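Local atomic coordinates of hydrolase (Thermococcus thioreducens, PDB entry 6IAH), a protein that is a magnesium-binding phosphatase of the haloacid dehalogenase superfamily with diverse substrate specificity, probably including phosphoglycolate. Residues V10-R15 with T150-L155; E187-E192 with E208-K213; E20-T25 with E61-F66; F108-E113 with M157-R162; P193-G198 with N230-N235. One frame throughout, in Å; residues are numbered along the deposited sequence.

Contact 1 (V10-R15 with T150-L155); sequences VLIDVR and TGRSAL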
# COMPACT_ATOMS: atom_id res chain seq x y z
N VAL A 10 -0.82 7.41 -6.26
CA VAL A 10 -1.23 8.80 -6.46
C VAL A 10 0.01 9.71 -6.35
O VAL A 10 0.39 10.35 -7.34
CB VAL A 10 -2.31 9.22 -5.43
CG1 VAL A 10 -2.56 10.72 -5.49
CG2 VAL A 10 -3.61 8.46 -5.66
N LEU A 11 0.60 9.84 -5.15
CA LEU A 11 1.85 10.62 -5.00
C LEU A 11 3.10 9.85 -5.40
O LEU A 11 4.07 10.48 -5.82
CB LEU A 11 2.02 11.13 -3.58
CG LEU A 11 0.81 11.93 -3.06
CD1 LEU A 11 0.95 12.32 -1.58
CD2 LEU A 11 0.52 13.16 -3.89
N ILE A 12 3.11 8.54 -5.16
CA ILE A 12 4.29 7.67 -5.34
C ILE A 12 3.91 6.46 -6.18
O ILE A 12 2.85 5.80 -5.92
CB ILE A 12 4.83 7.18 -3.98
CG1 ILE A 12 5.44 8.37 -3.22
CG2 ILE A 12 5.93 6.14 -4.16
CD1 ILE A 12 5.82 8.08 -1.79
N ASP A 13 4.74 6.16 -7.18
CA ASP A 13 4.62 4.93 -7.96
C ASP A 13 5.45 3.92 -7.19
O ASP A 13 6.69 4.06 -7.11
CB ASP A 13 5.21 5.14 -9.35
CG ASP A 13 5.22 3.88 -10.21
OD1 ASP A 13 4.92 2.74 -9.80
OD2 ASP A 13 5.56 4.06 -11.39
N VAL A 14 4.77 2.92 -6.63
CA VAL A 14 5.44 1.92 -5.81
C VAL A 14 5.77 0.80 -6.72
O VAL A 14 5.51 -0.37 -6.35
CB VAL A 14 4.64 1.43 -4.58
CG1 VAL A 14 4.45 2.62 -3.64
CG2 VAL A 14 3.29 0.79 -4.94
N ARG A 15 6.26 1.20 -7.92
CA ARG A 15 6.96 0.40 -8.95
C ARG A 15 7.14 -1.07 -8.50
O ARG A 15 8.21 -1.64 -8.33
CB ARG A 15 8.27 1.14 -9.39
CG ARG A 15 8.14 2.12 -10.62
CD ARG A 15 9.50 2.43 -11.30
NE ARG A 15 10.41 1.27 -11.28
CZ ARG A 15 11.57 1.12 -10.60
NH1 ARG A 15 12.14 2.10 -9.86
NH2 ARG A 15 12.21 -0.05 -10.69
N THR A 150 -3.44 7.30 4.52
CA THR A 150 -2.66 6.24 3.86
C THR A 150 -2.64 4.98 4.71
O THR A 150 -2.65 5.04 5.92
CB THR A 150 -1.24 6.75 3.52
OG1 THR A 150 -0.46 5.75 2.83
CG2 THR A 150 -0.50 7.18 4.70
N GLY A 151 -2.55 3.82 4.06
CA GLY A 151 -2.30 2.56 4.75
C GLY A 151 -0.86 2.41 5.25
O GLY A 151 -0.57 1.48 6.01
N ARG A 152 0.02 3.33 4.85
CA ARG A 152 1.39 3.35 5.34
C ARG A 152 1.41 3.58 6.87
O ARG A 152 0.57 4.28 7.39
CB ARG A 152 2.22 4.42 4.61
CG ARG A 152 2.74 4.03 3.21
CD ARG A 152 3.43 5.22 2.49
NE ARG A 152 3.88 4.80 1.15
CZ ARG A 152 5.12 4.57 0.80
NH1 ARG A 152 6.15 4.76 1.67
NH2 ARG A 152 5.34 4.12 -0.47
N SER A 153 2.41 3.00 7.55
CA SER A 153 2.75 3.33 8.93
C SER A 153 3.44 4.66 8.94
O SER A 153 3.89 5.11 7.90
CB SER A 153 3.73 2.28 9.51
OG SER A 153 4.94 2.29 8.79
N ALA A 154 3.52 5.29 10.13
CA ALA A 154 4.33 6.46 10.35
C ALA A 154 5.76 6.36 9.77
O ALA A 154 6.23 7.28 9.12
CB ALA A 154 4.37 6.80 11.82
N LEU A 155 6.44 5.25 9.99
CA LEU A 155 7.78 5.09 9.47
C LEU A 155 7.75 5.10 7.96
O LEU A 155 8.58 5.72 7.32
CB LEU A 155 8.36 3.74 9.93
CG LEU A 155 9.81 3.42 9.57
CD1 LEU A 155 10.46 2.64 10.72
CD2 LEU A 155 9.95 2.64 8.28

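Contact 2 (E187-E192 with E208-K213); sequences ELVRGE and ENYRGK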
# COMPACT_ATOMS: atom_id res chain seq x y z
N GLU A 187 -11.25 12.45 10.83
CA GLU A 187 -10.08 12.77 11.64
C GLU A 187 -9.32 13.99 11.15
O GLU A 187 -8.90 14.83 11.95
CB GLU A 187 -9.12 11.56 11.68
CG GLU A 187 -7.99 11.65 12.70
CD GLU A 187 -8.50 11.97 14.11
OE1 GLU A 187 -9.70 11.65 14.39
OE2 GLU A 187 -7.73 12.60 14.90
N LEU A 188 -9.10 14.07 9.85
CA LEU A 188 -8.38 15.16 9.24
C LEU A 188 -9.26 16.40 9.07
O LEU A 188 -8.89 17.48 9.50
CB LEU A 188 -7.86 14.78 7.86
CG LEU A 188 -6.48 14.19 7.68
CD1 LEU A 188 -6.16 14.28 6.20
CD2 LEU A 188 -5.47 14.92 8.55
N VAL A 189 -10.38 16.24 8.35
CA VAL A 189 -11.12 17.38 7.83
C VAL A 189 -12.19 17.91 8.79
O VAL A 189 -12.56 19.05 8.68
CB VAL A 189 -11.67 17.17 6.42
CG1 VAL A 189 -10.54 16.72 5.48
CG2 VAL A 189 -12.83 16.15 6.36
N ARG A 190 -12.68 17.09 9.71
CA ARG A 190 -13.70 17.50 10.69
C ARG A 190 -14.91 18.28 10.07
O ARG A 190 -15.31 19.31 10.55
CB ARG A 190 -13.00 18.31 11.77
CG ARG A 190 -11.86 17.59 12.47
CD ARG A 190 -12.35 16.46 13.36
NE ARG A 190 -11.26 15.64 13.90
CZ ARG A 190 -10.69 15.76 15.11
NH1 ARG A 190 -11.07 16.70 15.97
NH2 ARG A 190 -9.72 14.92 15.47
N GLY A 191 -15.43 17.79 8.95
CA GLY A 191 -16.57 18.38 8.27
C GLY A 191 -16.32 19.55 7.34
O GLY A 191 -17.25 20.08 6.79
N GLU A 192 -15.08 19.96 7.17
CA GLU A 192 -14.75 21.04 6.28
C GLU A 192 -14.69 20.41 4.88
O GLU A 192 -14.40 19.20 4.74
CB GLU A 192 -13.40 21.68 6.58
CG GLU A 192 -13.24 22.23 7.99
CD GLU A 192 -11.79 22.48 8.35
OE1 GLU A 192 -10.90 22.51 7.47
OE2 GLU A 192 -11.51 22.65 9.55
N GLU A 208 -17.42 7.45 -0.58
CA GLU A 208 -18.87 7.04 -0.47
C GLU A 208 -19.29 6.85 0.99
O GLU A 208 -20.34 7.36 1.42
CB GLU A 208 -19.14 5.79 -1.27
CG GLU A 208 -19.17 6.01 -2.77
CD GLU A 208 -18.93 4.75 -3.63
OE1 GLU A 208 -18.88 3.61 -3.16
OE2 GLU A 208 -18.78 4.90 -4.84
N ASN A 209 -18.45 6.16 1.79
CA ASN A 209 -18.76 6.00 3.22
C ASN A 209 -18.80 7.30 3.98
O ASN A 209 -19.56 7.47 4.96
CB ASN A 209 -17.77 5.05 3.92
CG ASN A 209 -17.92 3.60 3.47
OD1 ASN A 209 -19.00 3.17 3.04
ND2 ASN A 209 -16.83 2.86 3.55
N TYR A 210 -17.92 8.22 3.61
CA TYR A 210 -17.88 9.51 4.29
C TYR A 210 -19.16 10.31 4.02
O TYR A 210 -19.77 10.95 4.93
CB TYR A 210 -16.62 10.32 3.81
CG TYR A 210 -16.47 11.62 4.59
CD1 TYR A 210 -15.84 11.65 5.82
CD2 TYR A 210 -17.00 12.83 4.07
CE1 TYR A 210 -15.72 12.84 6.55
CE2 TYR A 210 -16.87 14.02 4.75
CZ TYR A 210 -16.24 14.03 6.00
OH TYR A 210 -16.13 15.21 6.70
N ARG A 211 -19.54 10.29 2.76
CA ARG A 211 -20.81 10.89 2.30
C ARG A 211 -21.98 10.25 3.02
O ARG A 211 -22.90 10.94 3.43
CB ARG A 211 -21.00 10.75 0.80
CG ARG A 211 -20.14 11.69 -0.02
CD ARG A 211 -20.37 11.46 -1.49
NE ARG A 211 -19.21 11.88 -2.26
CZ ARG A 211 -18.63 11.17 -3.22
NH1 ARG A 211 -19.06 9.95 -3.57
NH2 ARG A 211 -17.59 11.71 -3.87
N GLY A 212 -21.92 8.93 3.21
CA GLY A 212 -22.99 8.25 3.94
C GLY A 212 -23.09 8.67 5.40
O GLY A 212 -24.18 8.84 5.93
N LYS A 213 -21.95 8.86 6.05
CA LYS A 213 -21.90 9.09 7.50
C LYS A 213 -21.83 10.54 7.91
O LYS A 213 -22.46 10.94 8.91
CB LYS A 213 -20.70 8.34 8.11
CG LYS A 213 -20.75 8.22 9.63
CD LYS A 213 -19.68 7.26 10.11
CE LYS A 213 -19.46 7.37 11.60
NZ LYS A 213 -20.54 6.63 12.28
O HOH W 1 -16.24 17.38 5.02

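Contact 3 (E20-T25 with E61-F66); sequences EATKLT and EALILF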
# COMPACT_ATOMS: atom_id res chain seq x y z
N GLU A 20 7.90 -7.17 -5.42
CA GLU A 20 9.22 -7.81 -5.46
C GLU A 20 9.68 -8.19 -4.04
O GLU A 20 10.36 -9.18 -3.88
CB GLU A 20 10.24 -6.92 -6.17
CG GLU A 20 11.64 -7.52 -6.35
CD GLU A 20 11.76 -8.48 -7.52
OE1 GLU A 20 10.77 -8.66 -8.27
OE2 GLU A 20 12.84 -9.07 -7.68
N ALA A 21 9.31 -7.44 -3.02
CA ALA A 21 9.64 -7.86 -1.68
C ALA A 21 8.92 -9.16 -1.28
O ALA A 21 9.52 -10.03 -0.61
CB ALA A 21 9.31 -6.72 -0.69
N THR A 22 7.67 -9.32 -1.73
CA THR A 22 6.90 -10.52 -1.50
C THR A 22 7.58 -11.70 -2.22
O THR A 22 7.85 -12.77 -1.65
CB THR A 22 5.44 -10.30 -1.92
OG1 THR A 22 4.87 -9.21 -1.12
CG2 THR A 22 4.59 -11.56 -1.74
N LYS A 23 7.90 -11.47 -3.48
CA LYS A 23 8.60 -12.48 -4.27
C LYS A 23 9.93 -12.91 -3.65
O LYS A 23 10.13 -14.07 -3.40
CB LYS A 23 8.83 -11.94 -5.66
CG LYS A 23 9.64 -12.86 -6.57
CD LYS A 23 10.24 -12.03 -7.71
CE LYS A 23 10.45 -12.87 -8.95
NZ LYS A 23 11.61 -13.75 -8.90
N LEU A 24 10.81 -11.99 -3.34
CA LEU A 24 12.08 -12.34 -2.75
C LEU A 24 11.97 -13.00 -1.37
O LEU A 24 12.73 -13.92 -1.04
CB LEU A 24 13.00 -11.11 -2.65
CG LEU A 24 13.36 -10.43 -3.96
CD1 LEU A 24 14.25 -9.25 -3.62
CD2 LEU A 24 14.04 -11.41 -4.93
N THR A 25 11.06 -12.53 -0.55
CA THR A 25 10.83 -13.20 0.74
C THR A 25 10.39 -14.67 0.58
O THR A 25 10.92 -15.54 1.24
CB THR A 25 9.74 -12.45 1.50
OG1 THR A 25 10.21 -11.13 1.67
CG2 THR A 25 9.40 -13.15 2.76
N GLU A 61 3.74 -15.83 3.20
CA GLU A 61 3.51 -17.14 3.80
C GLU A 61 2.67 -18.11 2.98
O GLU A 61 3.05 -19.28 2.82
CB GLU A 61 2.90 -17.00 5.23
CG GLU A 61 2.73 -18.33 5.93
CD GLU A 61 2.08 -18.12 7.35
OE1 GLU A 61 1.96 -16.98 7.75
OE2 GLU A 61 1.69 -19.09 8.00
N ALA A 62 1.57 -17.60 2.45
CA ALA A 62 0.70 -18.33 1.58
C ALA A 62 1.49 -18.82 0.35
O ALA A 62 1.40 -19.95 0.02
CB ALA A 62 -0.46 -17.45 1.14
N LEU A 63 2.26 -17.94 -0.25
CA LEU A 63 2.99 -18.31 -1.48
C LEU A 63 4.06 -19.33 -1.29
O LEU A 63 4.35 -20.14 -2.21
CB LEU A 63 3.56 -17.05 -2.14
CG LEU A 63 2.50 -16.17 -2.79
CD1 LEU A 63 3.09 -14.83 -3.07
CD2 LEU A 63 1.91 -16.79 -4.07
N ILE A 64 4.67 -19.29 -0.13
CA ILE A 64 5.70 -20.26 0.27
C ILE A 64 5.11 -21.66 0.35
O ILE A 64 5.58 -22.62 -0.32
CB ILE A 64 6.37 -19.90 1.62
CG1 ILE A 64 7.19 -18.65 1.46
CG2 ILE A 64 7.29 -21.05 2.10
CD1 ILE A 64 7.53 -18.00 2.79
N LEU A 65 4.03 -21.77 1.09
CA LEU A 65 3.33 -23.05 1.26
C LEU A 65 2.81 -23.51 -0.07
O LEU A 65 3.01 -24.68 -0.44
CB LEU A 65 2.24 -23.00 2.34
CG LEU A 65 2.80 -22.80 3.80
CD1 LEU A 65 1.73 -22.41 4.82
CD2 LEU A 65 3.50 -24.05 4.30
N PHE A 66 2.21 -22.60 -0.84
CA PHE A 66 1.63 -23.04 -2.13
C PHE A 66 2.73 -23.57 -3.04
O PHE A 66 2.53 -24.57 -3.70
CB PHE A 66 0.95 -21.88 -2.88
CG PHE A 66 -0.41 -21.43 -2.33
CD1 PHE A 66 -0.96 -21.99 -1.21
CD2 PHE A 66 -1.15 -20.47 -3.02
CE1 PHE A 66 -2.22 -21.57 -0.73
CE2 PHE A 66 -2.43 -20.07 -2.56
CZ PHE A 66 -2.92 -20.61 -1.40

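Contact 4 (F108-E113 with M157-R162); sequences FYLGRE and MELAER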
# COMPACT_ATOMS: atom_id res chain seq x y z
N PHE A 108 14.30 -7.12 3.15
CA PHE A 108 14.25 -6.89 1.69
C PHE A 108 13.61 -5.51 1.36
O PHE A 108 14.11 -4.80 0.49
CB PHE A 108 13.47 -7.99 0.97
CG PHE A 108 14.23 -9.26 0.77
CD1 PHE A 108 15.47 -9.26 0.14
CD2 PHE A 108 13.69 -10.49 1.15
CE1 PHE A 108 16.16 -10.46 -0.06
CE2 PHE A 108 14.38 -11.67 0.97
CZ PHE A 108 15.59 -11.67 0.34
N TYR A 109 12.56 -5.13 2.08
CA TYR A 109 11.81 -3.92 1.73
C TYR A 109 12.53 -2.67 2.29
O TYR A 109 12.73 -1.70 1.55
CB TYR A 109 10.32 -3.97 2.19
CG TYR A 109 9.58 -2.70 1.81
CD1 TYR A 109 9.23 -2.44 0.49
CD2 TYR A 109 9.32 -1.71 2.78
CE1 TYR A 109 8.59 -1.26 0.11
CE2 TYR A 109 8.68 -0.54 2.43
CZ TYR A 109 8.32 -0.31 1.12
OH TYR A 109 7.73 0.89 0.83
N LEU A 110 12.88 -2.71 3.59
CA LEU A 110 13.51 -1.62 4.26
C LEU A 110 15.05 -1.59 4.17
O LEU A 110 15.62 -0.51 4.24
CB LEU A 110 13.10 -1.57 5.74
CG LEU A 110 11.61 -1.35 6.02
CD1 LEU A 110 11.44 -1.36 7.53
CD2 LEU A 110 11.13 -0.01 5.47
N GLY A 111 15.72 -2.74 4.06
CA GLY A 111 17.17 -2.78 3.96
C GLY A 111 17.80 -2.16 5.17
O GLY A 111 17.36 -2.42 6.30
N ARG A 112 18.69 -1.18 4.93
CA ARG A 112 19.41 -0.56 6.03
C ARG A 112 18.54 0.30 6.92
O ARG A 112 18.98 0.63 8.05
CB ARG A 112 20.61 0.24 5.55
CG ARG A 112 21.62 -0.63 4.82
CD ARG A 112 22.69 0.26 4.27
NE ARG A 112 23.86 -0.50 3.86
CZ ARG A 112 24.91 0.01 3.23
NH1 ARG A 112 24.91 1.27 2.90
NH2 ARG A 112 25.93 -0.75 2.91
N GLU A 113 17.33 0.66 6.46
CA GLU A 113 16.37 1.39 7.30
C GLU A 113 15.80 0.52 8.41
O GLU A 113 15.13 1.03 9.33
CB GLU A 113 15.22 1.97 6.48
CG GLU A 113 15.59 3.04 5.43
CD GLU A 113 16.17 4.32 5.99
OE1 GLU A 113 15.70 4.81 7.08
OE2 GLU A 113 17.09 4.86 5.34
N MET A 157 5.54 6.43 6.11
CA MET A 157 5.13 7.75 5.71
C MET A 157 6.36 8.73 5.69
O MET A 157 6.49 9.55 4.76
CB MET A 157 4.00 8.26 6.63
CG MET A 157 3.28 9.48 6.13
SD MET A 157 2.68 9.44 4.37
CE MET A 157 2.94 11.13 3.99
N GLU A 158 7.25 8.61 6.68
CA GLU A 158 8.52 9.34 6.64
C GLU A 158 9.30 8.98 5.37
O GLU A 158 9.85 9.89 4.72
CB GLU A 158 9.36 9.05 7.88
CG GLU A 158 10.49 10.05 8.11
CD GLU A 158 11.77 9.67 7.40
OE1 GLU A 158 12.07 8.46 7.36
OE2 GLU A 158 12.48 10.58 6.90
N LEU A 159 9.36 7.70 5.02
CA LEU A 159 9.99 7.28 3.74
C LEU A 159 9.33 7.93 2.51
O LEU A 159 10.03 8.38 1.58
CB LEU A 159 9.99 5.74 3.56
CG LEU A 159 10.66 4.90 4.67
CD1 LEU A 159 10.49 3.42 4.36
CD2 LEU A 159 12.12 5.29 4.81
N ALA A 160 8.00 7.94 2.48
CA ALA A 160 7.27 8.60 1.41
C ALA A 160 7.64 10.08 1.28
O ALA A 160 7.84 10.56 0.18
CB ALA A 160 5.79 8.45 1.61
N GLU A 161 7.68 10.80 2.41
CA GLU A 161 8.16 12.15 2.42
C GLU A 161 9.57 12.36 1.85
O GLU A 161 9.84 13.36 1.21
CB GLU A 161 8.10 12.73 3.82
CG GLU A 161 6.69 12.87 4.26
CD GLU A 161 6.57 13.24 5.72
OE1 GLU A 161 7.48 12.92 6.52
OE2 GLU A 161 5.57 13.88 6.06
N ARG A 162 10.46 11.38 2.03
CA ARG A 162 11.77 11.40 1.38
C ARG A 162 11.66 11.25 -0.11
O ARG A 162 12.31 11.97 -0.88
CB ARG A 162 12.67 10.30 1.92
CG ARG A 162 13.00 10.50 3.42
CD ARG A 162 14.01 9.42 3.76
NE ARG A 162 13.97 9.04 5.15
CZ ARG A 162 14.62 7.96 5.61
NH1 ARG A 162 15.42 7.25 4.84
NH2 ARG A 162 14.51 7.65 6.85

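Contact 5 (P193-G198 with N230-N235); sequences PGVYIG and NEFLEN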
# COMPACT_ATOMS: atom_id res chain seq x y z
N PRO A 193 -14.95 21.23 3.87
CA PRO A 193 -15.06 20.70 2.53
C PRO A 193 -13.75 20.37 1.92
O PRO A 193 -12.74 20.91 2.29
CB PRO A 193 -15.66 21.83 1.74
CG PRO A 193 -16.18 22.78 2.78
CD PRO A 193 -15.25 22.67 3.90
N GLY A 194 -13.81 19.56 0.90
CA GLY A 194 -12.59 19.17 0.23
C GLY A 194 -12.79 18.07 -0.76
O GLY A 194 -13.93 17.68 -1.10
N VAL A 195 -11.64 17.56 -1.20
CA VAL A 195 -11.57 16.46 -2.13
C VAL A 195 -10.50 15.44 -1.69
O VAL A 195 -9.46 15.83 -1.13
CB VAL A 195 -11.29 16.98 -3.56
CG1 VAL A 195 -10.00 17.79 -3.65
CG2 VAL A 195 -11.31 15.84 -4.60
N TYR A 196 -10.77 14.14 -1.97
CA TYR A 196 -9.82 13.07 -1.77
C TYR A 196 -9.41 12.60 -3.13
O TYR A 196 -10.26 12.32 -3.94
CB TYR A 196 -10.42 11.90 -0.99
CG TYR A 196 -9.38 10.90 -0.54
CD1 TYR A 196 -8.50 11.17 0.51
CD2 TYR A 196 -9.22 9.66 -1.20
CE1 TYR A 196 -7.52 10.25 0.89
CE2 TYR A 196 -8.27 8.73 -0.81
CZ TYR A 196 -7.40 9.02 0.21
OH TYR A 196 -6.42 8.10 0.57
N ILE A 197 -8.10 12.44 -3.33
CA ILE A 197 -7.51 11.90 -4.61
C ILE A 197 -7.00 10.49 -4.37
O ILE A 197 -6.06 10.32 -3.58
CB ILE A 197 -6.32 12.77 -5.06
CG1 ILE A 197 -6.59 14.28 -4.92
CG2 ILE A 197 -5.88 12.37 -6.48
CD1 ILE A 197 -7.87 14.76 -5.52
N GLY A 198 -7.63 9.49 -5.04
CA GLY A 198 -7.32 8.08 -4.89
C GLY A 198 -6.98 7.50 -6.27
O GLY A 198 -7.12 8.19 -7.26
N ASN A 230 -0.78 15.62 -10.69
CA ASN A 230 -0.17 16.92 -11.04
C ASN A 230 -1.11 17.71 -11.88
O ASN A 230 -1.23 18.91 -11.69
CB ASN A 230 1.17 16.70 -11.80
CG ASN A 230 2.23 16.09 -10.92
OD1 ASN A 230 2.37 16.48 -9.74
ND2 ASN A 230 2.95 15.10 -11.45
N GLU A 231 -1.79 17.05 -12.82
CA GLU A 231 -2.81 17.75 -13.62
C GLU A 231 -3.93 18.20 -12.70
O GLU A 231 -4.43 19.32 -12.80
CB GLU A 231 -3.35 16.85 -14.71
CG GLU A 231 -4.44 17.47 -15.56
CD GLU A 231 -4.79 16.54 -16.69
OE1 GLU A 231 -3.95 16.43 -17.59
OE2 GLU A 231 -5.82 15.82 -16.62
N PHE A 232 -4.30 17.33 -11.78
CA PHE A 232 -5.26 17.74 -10.78
C PHE A 232 -4.84 19.00 -10.03
O PHE A 232 -5.63 19.97 -9.86
CB PHE A 232 -5.57 16.61 -9.80
CG PHE A 232 -6.56 17.08 -8.76
CD1 PHE A 232 -7.89 17.19 -9.11
CD2 PHE A 232 -6.12 17.63 -7.58
CE1 PHE A 232 -8.81 17.68 -8.24
CE2 PHE A 232 -7.06 18.17 -6.69
CZ PHE A 232 -8.37 18.18 -7.05
N LEU A 233 -3.60 19.01 -9.54
CA LEU A 233 -3.16 20.17 -8.73
C LEU A 233 -3.04 21.44 -9.55
O LEU A 233 -3.39 22.50 -9.08
CB LEU A 233 -1.84 19.91 -8.02
CG LEU A 233 -1.98 18.98 -6.81
CD1 LEU A 233 -0.60 18.58 -6.34
CD2 LEU A 233 -2.79 19.56 -5.64
N GLU A 234 -2.60 21.32 -10.79
CA GLU A 234 -2.56 22.46 -11.68
C GLU A 234 -3.95 23.02 -11.99
O GLU A 234 -4.12 24.22 -11.94
CB GLU A 234 -1.93 22.04 -13.00
CG GLU A 234 -0.47 21.93 -12.88
CD GLU A 234 0.15 21.41 -14.17
OE1 GLU A 234 -0.54 20.67 -14.91
OE2 GLU A 234 1.32 21.78 -14.40
N ASN A 235 -4.93 22.15 -12.26
CA ASN A 235 -6.31 22.62 -12.46
C ASN A 235 -6.82 23.30 -11.21
O ASN A 235 -7.41 24.36 -11.30
CB ASN A 235 -7.24 21.47 -12.79
CG ASN A 235 -6.94 20.86 -14.14
OD1 ASN A 235 -6.22 21.42 -14.93
ND2 ASN A 235 -7.49 19.69 -14.38

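Contact 1 (V10-R15 with T150-L155)
With CG anti to the carbonyl carbon (chi1 -80°) and the chain extended to NE, R152 reaches V14 and I12; V14 sets CG1 in the corresponding place, beside its own backbone N (chi1 -64°). The valine and the arginine run antiparallel alongside each other. V14 CG1 meets R152 NH2 at 3.6 Å, at the edge of the guanidinium and in its plane, while I12 CD1 lies over one face, 4.2 Å from R152 NH2 and offset toward the rim. Segment 10-15 begins at V10, the last position of what appears to be the DxDx(T/V) signature of the HAD superfamily, whose D6 and D8 bind magnesium. R152 NE forms a salt bridge to D8, and E128 and the backbone O of E156 engage the other guanidinium nitrogens, so three polar partners fix its rotation and the two methyls pack against it. At the base of the arginine, R152 N donates to T150 OG1 (3.2 Å, N-H...O 167°), forming an ST turn ahead of helix 154-164.

Contact 2 (E187-E192 with E208-K213)
The Y210 side chain crosses that of V189 obliquely and brings its phenol end to the turn that follows helix 183-189. V189 CG2 comes within 3.4 Å of Y210 OH and 4.0 Å of Y210 CZ, so the methyl touches the hydroxyl end of the tyrosine. Y210 holds CG anti to the backbone N (chi1 -175°), which carries the ring out from helix 201-213 to this point. Beyond the valine, the chain turns back in a type I' beta turn from V189 to E192, closed by E192 N to V189 O at 3.1 Å. Here R190 and G191 both have positive phi, and G191 N lies 3.5 Å from Y210 OH, a contact without a hydrogen bond. A water completes the link: it donates to E192 O at 2.6 Å and is hydrogen-bonded to Y210 OH at 2.7 Å. The ring is further enclosed by F217, which meets it edge-to-face, and by L185 and W186 of helix 183-189, while V189 also packs on W2 and V4 of strand 2-5. The contact thus joins the helices before and after strand 194-198 on one face of the sheet of the alpha/beta domain. Its chemistry is divided at the phenol end: the valine methyl supplies apolar packing, and the water ties the hydroxyl to the backbone O of E192, the last residue of the turn.

Contact 3 (E20-T25 with E61-F66)
Helices 17-32 and 56-68 approach through these segments with T25 CA and I64 CA 8.7 Å apart. T22 and L63 meet nearly perpendicular, T22 CG2 touching L63 CD1 at 3.8 Å. With T22 OG1 beside the backbone N (chi1 -61°), the methyl falls anti to that N and faces the leucine, while OG1 bonds to the backbone O of Y18 in its own helix. Farther along, I64 CD1 reaches the backbone T25 O at a looser 4.5 Å. T25 directs its hydroxyl back along the helix: T25 OG1 donates to A21 O at 2.6 Å, and T25 N reaches that carbonyl from the opposite face of its plane. Both threonine hydroxyls are therefore engaged within helix 17-32, leaving methyl groups to make the touch between T22 and L63. The pair lies in the all-helical insert between strands 12-13 and 129-130, consistent with a C1-type HAD cap, where F105 and F108 of helix 100-110 pack on the threonines and helix 85-92 packs against A62, L65 and F66.

Contact 4 (F108-E113 with M157-R162)
L110 and L159 form the close apolar part, set nearly perpendicular with L110 CD2 3.7 Å from L159 CD1. L159 CD2 meets E113 CG more loosely, at 4.2 Å, and lies over the centre of one face of the R162 guanidinium. Toward the exposed side, packing gives way to charge. R162 grips E113 end-on, with R162 NH1 to E113 OE2 at 3.0 Å and R162 NH2 to E113 OE1 at 3.1 Å. Both oxygens lie near the guanidinium plane but are met from above the carboxylate plane, the two planes being 71° apart; a bend at E113 chi2 (-64°) turns them toward the arginine. R162 NE also donates to E158 OE2 at 2.8 Å, almost straight, on the syn side. Both glutamates have a second conformer, so this network is not the only state. The guanidinium would partly offset both carboxylate charges. Such a salt-bridge network over leucines here marks the junction of helix 100-110, in the probable cap, with helix 154-164 of the HAD core.

Contact 5 (P193-G198 with N230-N235)
The F232 ring receives I197 CD1 over one face, 3.8 Å from the ring centroid and 14° off the normal, a CH-pi contact. The methyl sits slightly toward the rim, where it comes 3.7 Å from F232 CE2. V195 CG1 approaches F232 CZ obliquely at 3.8 Å, the valine and the phenylalanine reaching for each other from the strand and the helix. F232 holds CG anti to the backbone N (chi1 179°), extending the ring from helix 229-239 toward strand 194-198. On that strand V195 and I197, two residues apart, both point toward the helix, whereas the intervening Y196 points to the other side of the sheet and meets F206 edge-to-face. The CA atoms of I197 and F232 are 8.8 Å apart, with the aromatic ring spanning much of the separation. I3 and V220 of the adjoining strands 2-5 and 218-221 also touch F232, placing it against three neighbouring strands. This is helix-on-sheet packing in the parallel-stranded, Rossmann-like core of a HAD phosphatase, and the strand leads straight into D199, a magnesium ligand. Across the two segments the chemistry is wholly apolar: two branched aliphatic residues and one ring join by dispersion, nondirectional apart from the CH-pi contact, while N230 and E234 add polar ties of the helix to I131 and R133.

How the contacts relate
Contacts 1, 2 and 3 are mostly buried, although contact 2 has an exposed glycine; contacts 4 and 5 are partly buried. Contact 1 gathers an arginine near the magnesium site, whereas contact 3 joins helices by apolar packing. Contact 4 runs from buried leucines to an exposed ion network and shares helix 154-164 with contact 1. F108 connects contact 4 to contact 3 by packing on L24 and T25. Contact 2 pairs the helices flanking strand 194-198, and contact 5 uses the strand itself to receive helix 229-239. Contact 2 combines apolar and water-mediated links; contact 5 is purely apolar. V10 packs on the backbone of I197 and G198, joining contacts 1 and 5.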